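Local coordinates for protein AtFKBP42 (Arabidopsis thaliana, PDB 2F4E) that probably catalyses cis-trans isomerisation of peptidyl-proline bonds, modulates ABC-transporter-mediated uptake of substrates into the vacuole, and regulates cell elongation and orientation, at residues K50-P64 and S115-E129. Sequence-based numbering, arbitrary orientation.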
ATOM      1  N   LYS A  50      10.388   7.155  -4.672  1.00 46.36           N
ATOM      2  CA  LYS A  50       9.392   6.438  -5.461  1.00 44.06           C
ATOM      3  C   LYS A  50       8.092   6.094  -4.732  1.00 43.12           C
ATOM      4  O   LYS A  50       7.401   5.146  -5.107  1.00 41.05           O
ATOM      5  CB  LYS A  50      10.001   5.153  -6.035  1.00 45.82           C
ATOM      6  CG  LYS A  50      11.192   5.395  -6.963  1.00 47.38           C
ATOM      7  CD  LYS A  50      10.860   6.461  -8.007  1.00 50.38           C
ATOM      8  CE  LYS A  50      11.913   6.539  -9.120  1.00 52.37           C
ATOM      9  NZ  LYS A  50      11.538   7.568 -10.121  1.00 51.67           N
ATOM     10  N   VAL A  51       7.754   6.870  -3.703  1.00 41.73           N
ATOM     11  CA  VAL A  51       6.529   6.638  -2.951  1.00 36.97           C
ATOM     12  C   VAL A  51       5.873   7.936  -2.508  1.00 37.38           C
ATOM     13  O   VAL A  51       6.537   8.826  -1.983  1.00 36.39           O
ATOM     14  CB  VAL A  51       6.788   5.782  -1.688  1.00 39.01           C
ATOM     15  CG1 VAL A  51       5.476   5.498  -0.978  1.00 40.14           C
ATOM     16  CG2 VAL A  51       7.468   4.478  -2.052  1.00 35.87           C
ATOM     17  N   SER A  52       4.565   8.041  -2.728  1.00 35.54           N
ATOM     18  CA  SER A  52       3.803   9.223  -2.320  1.00 37.52           C
ATOM     19  C   SER A  52       2.413   8.795  -1.857  1.00 37.27           C
ATOM     20  O   SER A  52       1.953   7.704  -2.210  1.00 37.38           O
ATOM     21  CB  SER A  52       3.719  10.229  -3.474  1.00 36.20           C
ATOM     22  OG  SER A  52       3.087   9.660  -4.604  1.00 39.04           O
ATOM     23  N   LYS A  53       1.737   9.649  -1.092  1.00 37.66           N
ATOM     24  CA  LYS A  53       0.428   9.283  -0.539  1.00 36.94           C
ATOM     25  C   LYS A  53      -0.622  10.387  -0.450  1.00 36.94           C
ATOM     26  O   LYS A  53      -0.312  11.560  -0.278  1.00 40.03           O
ATOM     27  CB  LYS A  53       0.615   8.722   0.869  1.00 36.75           C
ATOM     28  CG  LYS A  53      -0.674   8.328   1.573  1.00 35.32           C
ATOM     29  CD  LYS A  53      -0.447   7.857   3.006  1.00 36.46           C
ATOM     30  CE  LYS A  53      -0.007   8.990   3.900  1.00 35.94           C
ATOM     31  NZ  LYS A  53       0.200   8.535   5.286  1.00 41.41           N
ATOM     32  N   GLN A  54      -1.880   9.977  -0.545  1.00 36.56           N
ATOM     33  CA  GLN A  54      -3.044  10.857  -0.435  1.00 38.86           C
ATOM     34  C   GLN A  54      -3.964  10.191   0.588  1.00 40.23           C
ATOM     35  O   GLN A  54      -4.385   9.057   0.385  1.00 39.17           O
ATOM     36  CB  GLN A  54      -3.802  10.932  -1.754  1.00 41.55           C
ATOM     37  CG  GLN A  54      -3.092  11.566  -2.920  1.00 43.24           C
ATOM     38  CD  GLN A  54      -4.014  11.686  -4.128  1.00 45.38           C
ATOM     39  OE1 GLN A  54      -4.450  10.687  -4.701  1.00 44.07           O
ATOM     40  NE2 GLN A  54      -4.327  12.913  -4.505  1.00 46.62           N
ATOM     41  N   ILE A  55      -4.297  10.894   1.663  1.00 39.72           N
ATOM     42  CA  ILE A  55      -5.163  10.333   2.695  1.00 41.01           C
ATOM     43  C   ILE A  55      -6.640  10.488   2.355  1.00 43.44           C
ATOM     44  O   ILE A  55      -7.101  11.569   1.986  1.00 44.69           O
ATOM     45  CB  ILE A  55      -4.885  10.988   4.070  1.00 39.85           C
ATOM     46  CG1 ILE A  55      -3.477  10.618   4.536  1.00 40.68           C
ATOM     47  CG2 ILE A  55      -5.908  10.538   5.085  1.00 39.57           C
ATOM     48  CD1 ILE A  55      -3.038  11.338   5.811  1.00 44.17           C
ATOM     49  N   ILE A  56      -7.375   9.390   2.480  1.00 43.86           N
ATOM     50  CA  ILE A  56      -8.806   9.369   2.190  1.00 43.66           C
ATOM     51  C   ILE A  56      -9.576   9.590   3.485  1.00 46.02           C
ATOM     52  O   ILE A  56     -10.486  10.419   3.560  1.00 45.86           O
ATOM     53  CB  ILE A  56      -9.227   7.999   1.608  1.00 42.48           C
ATOM     54  CG1 ILE A  56      -8.619   7.818   0.218  1.00 40.47           C
ATOM     55  CG2 ILE A  56     -10.759   7.867   1.606  1.00 40.78           C
ATOM     56  CD1 ILE A  56      -8.985   6.505  -0.452  1.00 37.55           C
ATOM     57  N   LYS A  57      -9.206   8.811   4.497  1.00 46.91           N
ATOM     58  CA  LYS A  57      -9.827   8.871   5.811  1.00 46.76           C
ATOM     59  C   LYS A  57      -8.765   8.879   6.895  1.00 48.04           C
ATOM     60  O   LYS A  57      -7.980   7.941   6.992  1.00 47.94           O
ATOM     61  CB  LYS A  57     -10.739   7.659   6.009  1.00 47.70           C
ATOM     62  CG  LYS A  57     -11.338   7.552   7.397  1.00 49.18           C
ATOM     63  CD  LYS A  57     -12.178   6.309   7.510  1.00 50.15           C
ATOM     64  CE  LYS A  57     -12.726   6.149   8.907  1.00 52.37           C
ATOM     65  NZ  LYS A  57     -13.599   4.936   9.000  1.00 53.85           N
ATOM     66  N   GLU A  58      -8.748   9.934   7.704  1.00 47.60           N
ATOM     67  CA  GLU A  58      -7.800  10.062   8.808  1.00 48.24           C
ATOM     68  C   GLU A  58      -8.037   8.937   9.804  1.00 48.04           C
ATOM     69  O   GLU A  58      -9.160   8.474   9.982  1.00 47.30           O
ATOM     70  CB  GLU A  58      -8.000  11.391   9.551  1.00 51.33           C
ATOM     71  CG  GLU A  58      -7.657  12.656   8.782  1.00 54.29           C
ATOM     72  CD  GLU A  58      -6.201  12.711   8.368  1.00 57.55           C
ATOM     73  OE1 GLU A  58      -5.317  12.444   9.223  1.00 58.05           O
ATOM     74  OE2 GLU A  58      -5.945  13.033   7.186  1.00 59.48           O
ATOM     75  N   GLY A  59      -6.971   8.511  10.463  1.00 48.32           N
ATOM     76  CA  GLY A  59      -7.093   7.462  11.453  1.00 49.07           C
ATOM     77  C   GLY A  59      -6.776   8.028  12.828  1.00 51.33           C
ATOM     78  O   GLY A  59      -6.873   9.242  13.047  1.00 50.45           O
ATOM     79  N   HIS A  60      -6.376   7.165  13.756  1.00 51.97           N
ATOM     80  CA  HIS A  60      -6.058   7.616  15.101  1.00 54.07           C
ATOM     81  C   HIS A  60      -4.842   6.892  15.670  1.00 53.58           C
ATOM     82  O   HIS A  60      -4.370   5.900  15.109  1.00 54.09           O
ATOM     83  CB  HIS A  60      -7.260   7.381  16.009  1.00 56.71           C
ATOM     84  CG  HIS A  60      -7.675   5.943  16.098  1.00 61.83           C
ATOM     85  ND1 HIS A  60      -7.320   5.128  17.148  1.00 64.52           N
ATOM     86  CD2 HIS A  60      -8.386   5.172  15.239  1.00 63.12           C
ATOM     87  CE1 HIS A  60      -7.793   3.905  16.937  1.00 63.69           C
ATOM     88  NE2 HIS A  60      -8.440   3.909  15.791  1.00 64.83           N
ATOM     89  N   GLY A  61      -4.334   7.385  16.793  1.00 52.42           N
ATOM     90  CA  GLY A  61      -3.190   6.742  17.408  1.00 50.61           C
ATOM     91  C   GLY A  61      -1.920   7.163  16.721  1.00 49.92           C
ATOM     92  O   GLY A  61      -1.950   7.993  15.823  1.00 50.34           O
ATOM     93  N   SER A  62      -0.801   6.586  17.138  1.00 48.98           N
ATOM     94  CA  SER A  62       0.484   6.933  16.557  1.00 49.12           C
ATOM     95  C   SER A  62       0.813   6.045  15.371  1.00 48.92           C
ATOM     96  O   SER A  62       0.154   5.029  15.139  1.00 49.06           O
ATOM     97  CB  SER A  62       1.588   6.809  17.614  1.00 49.59           C
ATOM     98  OG  SER A  62       1.343   7.688  18.697  1.00 51.26           O
ATOM     99  N   LYS A  63       1.822   6.455  14.612  1.00 48.74           N
ATOM    100  CA  LYS A  63       2.277   5.691  13.467  1.00 48.91           C
ATOM    101  C   LYS A  63       2.947   4.470  14.068  1.00 49.11           C
ATOM    102  O   LYS A  63       3.360   4.493  15.232  1.00 48.62           O
ATOM    103  CB  LYS A  63       3.280   6.513  12.652  1.00 49.77           C
ATOM    104  CG  LYS A  63       2.616   7.523  11.725  1.00 52.98           C
ATOM    105  CD  LYS A  63       3.469   8.752  11.472  1.00 54.13           C
ATOM    106  CE  LYS A  63       4.731   8.442  10.683  1.00 56.07           C
ATOM    107  NZ  LYS A  63       5.468   9.720  10.349  1.00 55.06           N
ATOM    108  N   PRO A  64       3.062   3.385  13.294  1.00 49.06           N
ATOM    109  CA  PRO A  64       3.694   2.172  13.811  1.00 48.62           C
ATOM    110  C   PRO A  64       5.195   2.323  13.907  1.00 48.80           C
ATOM    111  O   PRO A  64       5.777   3.194  13.266  1.00 50.89           O
ATOM    112  CB  PRO A  64       3.307   1.125  12.785  1.00 48.29           C
ATOM    113  CG  PRO A  64       3.362   1.925  11.506  1.00 47.21           C
ATOM    114  CD  PRO A  64       2.645   3.200  11.893  1.00 47.71           C
ATOM    115  N   SER A 115       3.655   5.008   7.266  1.00 36.40           N
ATOM    116  CA  SER A 115       3.295   6.404   7.486  1.00 34.44           C
ATOM    117  C   SER A 115       1.841   6.557   7.889  1.00 35.20           C
ATOM    118  O   SER A 115       1.359   7.665   8.090  1.00 33.30           O
ATOM    119  CB  SER A 115       3.541   7.208   6.208  1.00 37.83           C
ATOM    120  OG  SER A 115       2.440   7.088   5.324  1.00 35.90           O
ATOM    121  N   MET A 116       1.142   5.441   8.018  1.00 33.57           N
ATOM    122  CA  MET A 116      -0.267   5.481   8.354  1.00 36.17           C
ATOM    123  C   MET A 116      -0.608   5.222   9.817  1.00 38.93           C
ATOM    124  O   MET A 116       0.147   4.591  10.561  1.00 40.13           O
ATOM    125  CB  MET A 116      -1.023   4.482   7.468  1.00 35.85           C
ATOM    126  CG  MET A 116      -0.951   4.783   5.983  1.00 37.10           C
ATOM    127  SD  MET A 116      -1.693   3.509   4.961  1.00 33.52           S
ATOM    128  CE  MET A 116      -3.354   4.058   4.909  1.00 33.00           C
ATOM    129  N   LYS A 117      -1.770   5.720  10.215  1.00 39.80           N
ATOM    130  CA  LYS A 117      -2.269   5.542  11.568  1.00 39.66           C
ATOM    131  C   LYS A 117      -3.272   4.416  11.457  1.00 38.95           C
ATOM    132  O   LYS A 117      -3.631   4.018  10.357  1.00 36.30           O
ATOM    133  CB  LYS A 117      -2.983   6.796  12.069  1.00 39.19           C
ATOM    134  CG  LYS A 117      -2.083   7.993  12.229  1.00 44.75           C
ATOM    135  CD  LYS A 117      -2.796   9.142  12.930  1.00 48.22           C
ATOM    136  CE  LYS A 117      -1.835  10.283  13.168  1.00 49.98           C
ATOM    137  NZ  LYS A 117      -0.648   9.798  13.929  1.00 52.01           N
ATOM    138  N   SER A 118      -3.727   3.904  12.589  1.00 39.51           N
ATOM    139  CA  SER A 118      -4.685   2.812  12.584  1.00 40.55           C
ATOM    140  C   SER A 118      -6.048   3.300  12.138  1.00 40.10           C
ATOM    141  O   SER A 118      -6.518   4.342  12.600  1.00 40.35           O
ATOM    142  CB  SER A 118      -4.802   2.205  13.979  1.00 40.77           C
ATOM    143  OG  SER A 118      -5.797   1.195  13.982  1.00 46.30           O
ATOM    144  N   GLY A 119      -6.677   2.541  11.244  1.00 38.16           N
ATOM    145  CA  GLY A 119      -7.986   2.915  10.746  1.00 36.75           C
ATOM    146  C   GLY A 119      -7.910   3.891   9.588  1.00 37.80           C
ATOM    147  O   GLY A 119      -8.933   4.282   9.015  1.00 38.13           O
ATOM    148  N   GLU A 120      -6.696   4.296   9.231  1.00 35.53           N
ATOM    149  CA  GLU A 120      -6.541   5.225   8.125  1.00 36.71           C
ATOM    150  C   GLU A 120      -6.721   4.520   6.783  1.00 36.71           C
ATOM    151  O   GLU A 120      -6.410   3.340   6.628  1.00 34.46           O
ATOM    152  CB  GLU A 120      -5.163   5.884   8.164  1.00 36.48           C
ATOM    153  CG  GLU A 120      -4.992   6.981   7.153  1.00 37.53           C
ATOM    154  CD  GLU A 120      -3.633   7.643   7.222  1.00 43.48           C
ATOM    155  OE1 GLU A 120      -3.226   8.081   8.332  1.00 42.98           O
ATOM    156  OE2 GLU A 120      -2.986   7.728   6.154  1.00 43.16           O
ATOM    157  N   ARG A 121      -7.224   5.265   5.812  1.00 35.76           N
ATOM    158  CA  ARG A 121      -7.444   4.745   4.476  1.00 37.04           C
ATOM    159  C   ARG A 121      -6.795   5.744   3.526  1.00 36.68           C
ATOM    160  O   ARG A 121      -7.091   6.935   3.591  1.00 39.09           O
ATOM    161  CB  ARG A 121      -8.943   4.645   4.216  1.00 38.63           C
ATOM    162  CG  ARG A 121      -9.327   3.811   3.020  1.00 44.63           C
ATOM    163  CD  ARG A 121     -10.759   3.310   3.194  1.00 49.93           C
ATOM    164  NE  ARG A 121     -11.177   2.436   2.098  1.00 52.51           N
ATOM    165  CZ  ARG A 121     -12.282   1.686   2.111  1.00 56.40           C
ATOM    166  NH1 ARG A 121     -13.083   1.689   3.174  1.00 56.18           N
ATOM    167  NH2 ARG A 121     -12.619   0.971   1.037  1.00 54.84           N
ATOM    168  N   ALA A 122      -5.903   5.270   2.662  1.00 33.39           N
ATOM    169  CA  ALA A 122      -5.219   6.164   1.741  1.00 31.74           C
ATOM    170  C   ALA A 122      -4.819   5.530   0.432  1.00 32.75           C
ATOM    171  O   ALA A 122      -4.870   4.311   0.266  1.00 31.41           O
ATOM    172  CB  ALA A 122      -3.986   6.733   2.404  1.00 33.04           C
ATOM    173  N   LEU A 123      -4.426   6.382  -0.505  1.00 29.39           N
ATOM    174  CA  LEU A 123      -3.962   5.936  -1.811  1.00 27.72           C
ATOM    175  C   LEU A 123      -2.446   5.978  -1.758  1.00 28.83           C
ATOM    176  O   LEU A 123      -1.867   6.935  -1.244  1.00 28.97           O
ATOM    177  CB  LEU A 123      -4.453   6.875  -2.905  1.00 28.75           C
ATOM    178  CG  LEU A 123      -5.958   6.950  -3.176  1.00 31.66           C
ATOM    179  CD1 LEU A 123      -6.199   7.883  -4.377  1.00 30.80           C
ATOM    180  CD2 LEU A 123      -6.522   5.547  -3.456  1.00 28.74           C
ATOM    181  N   VAL A 124      -1.799   4.937  -2.260  1.00 26.67           N
ATOM    182  CA  VAL A 124      -0.350   4.907  -2.246  1.00 25.91           C
ATOM    183  C   VAL A 124       0.179   4.682  -3.655  1.00 29.95           C
ATOM    184  O   VAL A 124      -0.097   3.658  -4.296  1.00 28.87           O
ATOM    185  CB  VAL A 124       0.197   3.805  -1.295  1.00 28.08           C
ATOM    186  CG1 VAL A 124       1.696   3.948  -1.161  1.00 19.04           C
ATOM    187  CG2 VAL A 124      -0.466   3.892   0.064  1.00 25.58           C
ATOM    188  N   HIS A 125       0.941   5.663  -4.117  1.00 27.21           N
ATOM    189  CA  HIS A 125       1.535   5.646  -5.437  1.00 28.23           C
ATOM    190  C   HIS A 125       2.936   5.111  -5.305  1.00 31.46           C
ATOM    191  O   HIS A 125       3.789   5.717  -4.663  1.00 30.98           O
ATOM    192  CB  HIS A 125       1.533   7.061  -6.001  1.00 30.60           C
ATOM    193  CG  HIS A 125       0.172   7.658  -6.071  1.00 29.35           C
ATOM    194  ND1 HIS A 125      -0.704   7.408  -7.112  1.00 30.38           N
ATOM    195  CD2 HIS A 125      -0.500   8.458  -5.212  1.00 31.93           C
ATOM    196  CE1 HIS A 125      -1.839   8.026  -6.889  1.00 31.74           C
ATOM    197  NE2 HIS A 125      -1.746   8.677  -5.736  1.00 30.61           N
ATOM    198  N   VAL A 126       3.168   3.968  -5.933  1.00 30.73           N
ATOM    199  CA  VAL A 126       4.453   3.305  -5.848  1.00 33.45           C
ATOM    200  C   VAL A 126       5.172   3.090  -7.170  1.00 35.08           C
ATOM    201  O   VAL A 126       4.632   2.491  -8.101  1.00 32.42           O
ATOM    202  CB  VAL A 126       4.283   1.938  -5.169  1.00 31.63           C
ATOM    203  CG1 VAL A 126       5.632   1.257  -5.029  1.00 33.76           C
ATOM    204  CG2 VAL A 126       3.588   2.115  -3.830  1.00 34.89           C
ATOM    205  N   GLY A 127       6.406   3.572  -7.238  1.00 33.43           N
ATOM    206  CA  GLY A 127       7.186   3.393  -8.444  1.00 34.97           C
ATOM    207  C   GLY A 127       7.455   1.913  -8.588  1.00 36.52           C
ATOM    208  O   GLY A 127       7.608   1.208  -7.587  1.00 37.10           O
ATOM    209  N   TRP A 128       7.512   1.434  -9.824  1.00 36.85           N
ATOM    210  CA  TRP A 128       7.772   0.028 -10.063  1.00 36.55           C
ATOM    211  C   TRP A 128       9.039  -0.473  -9.375  1.00 36.63           C
ATOM    212  O   TRP A 128       9.108  -1.637  -8.991  1.00 35.92           O
ATOM    213  CB  TRP A 128       7.835  -0.271 -11.566  1.00 38.79           C
ATOM    214  CG  TRP A 128       8.804   0.545 -12.333  1.00 39.84           C
ATOM    215  CD1 TRP A 128       8.540   1.685 -13.030  1.00 39.61           C
ATOM    216  CD2 TRP A 128      10.207   0.286 -12.494  1.00 40.18           C
ATOM    217  NE1 TRP A 128       9.688   2.155 -13.616  1.00 39.32           N
ATOM    218  CE2 TRP A 128      10.729   1.318 -13.301  1.00 40.09           C
ATOM    219  CE3 TRP A 128      11.073  -0.717 -12.033  1.00 38.53           C
ATOM    220  CZ2 TRP A 128      12.089   1.380 -13.659  1.00 39.89           C
ATOM    221  CZ3 TRP A 128      12.426  -0.654 -12.389  1.00 40.57           C
ATOM    222  CH2 TRP A 128      12.916   0.388 -13.192  1.00 38.33           C
ATOM    223  N   GLU A 129      10.031   0.396  -9.203  1.00 36.81           N
ATOM    224  CA  GLU A 129      11.271  -0.004  -8.547  1.00 39.48           C
ATOM    225  C   GLU A 129      10.982  -0.661  -7.198  1.00 39.65           C
ATOM    226  O   GLU A 129      11.641  -1.625  -6.804  1.00 41.03           O
ATOM    227  CB  GLU A 129      12.197   1.204  -8.338  1.00 43.47           C
ATOM    228  CG  GLU A 129      12.756   1.821  -9.627  1.00 47.67           C
ATOM    229  CD  GLU A 129      11.879   2.943 -10.171  1.00 51.32           C
ATOM    230  OE1 GLU A 129      10.637   2.843 -10.040  1.00 51.50           O
ATOM    231  OE2 GLU A 129      12.431   3.919 -10.735  1.00 54.67           O
TER
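Arg121 O is gripped by two consecutive amides, Ile56 N at 2.7 Å and Lys57 N at 3.0 Å, both lying in its carbonyl plane. That double acceptance, with the register slipping by one residue, defines a classic beta bulge. On the Val51 side of it, strands 51-55 and 121-126 run antiparallel at 156°; Ser52 with His125 and Gln54 with Leu123 each exchange a pair of backbone bonds.

Lys53 leaves the strand with CG anti to its own N (chi1 179°) and bends at chi3, passing alongside the Ala122 methyl, with CD 3.8 Å from Ala122 CB. Its NZ then donates to Ser115 OG at 2.7 Å and makes a weaker, 3.4 Å salt bridge with Glu120 OE2. Ile55 lays CG1 3.3 Å from that same OE2, crossing Glu120 at about a right angle. A methionine at Lys53 would probably leave the buried carboxylate of Glu120 without its countercharge and Ser115 OG without this donor.

Between Leu123 and His125, Gln54 OE1 lies in the ring plane at the His125 edge, while Gln54 NE2 donates to the carbonyl oxygens of Val40 and Ser42; His125 ND1 pairs with Lys79 NZ. Beyond the bulge, Lys117 NZ reaches Gly61 O at 2.9 Å, tying the 117-120 type II turn to the facing loop. Strand 149-158 flanks 121-126 on its other edge, consistent with the curled antiparallel sheet of an FKBP domain.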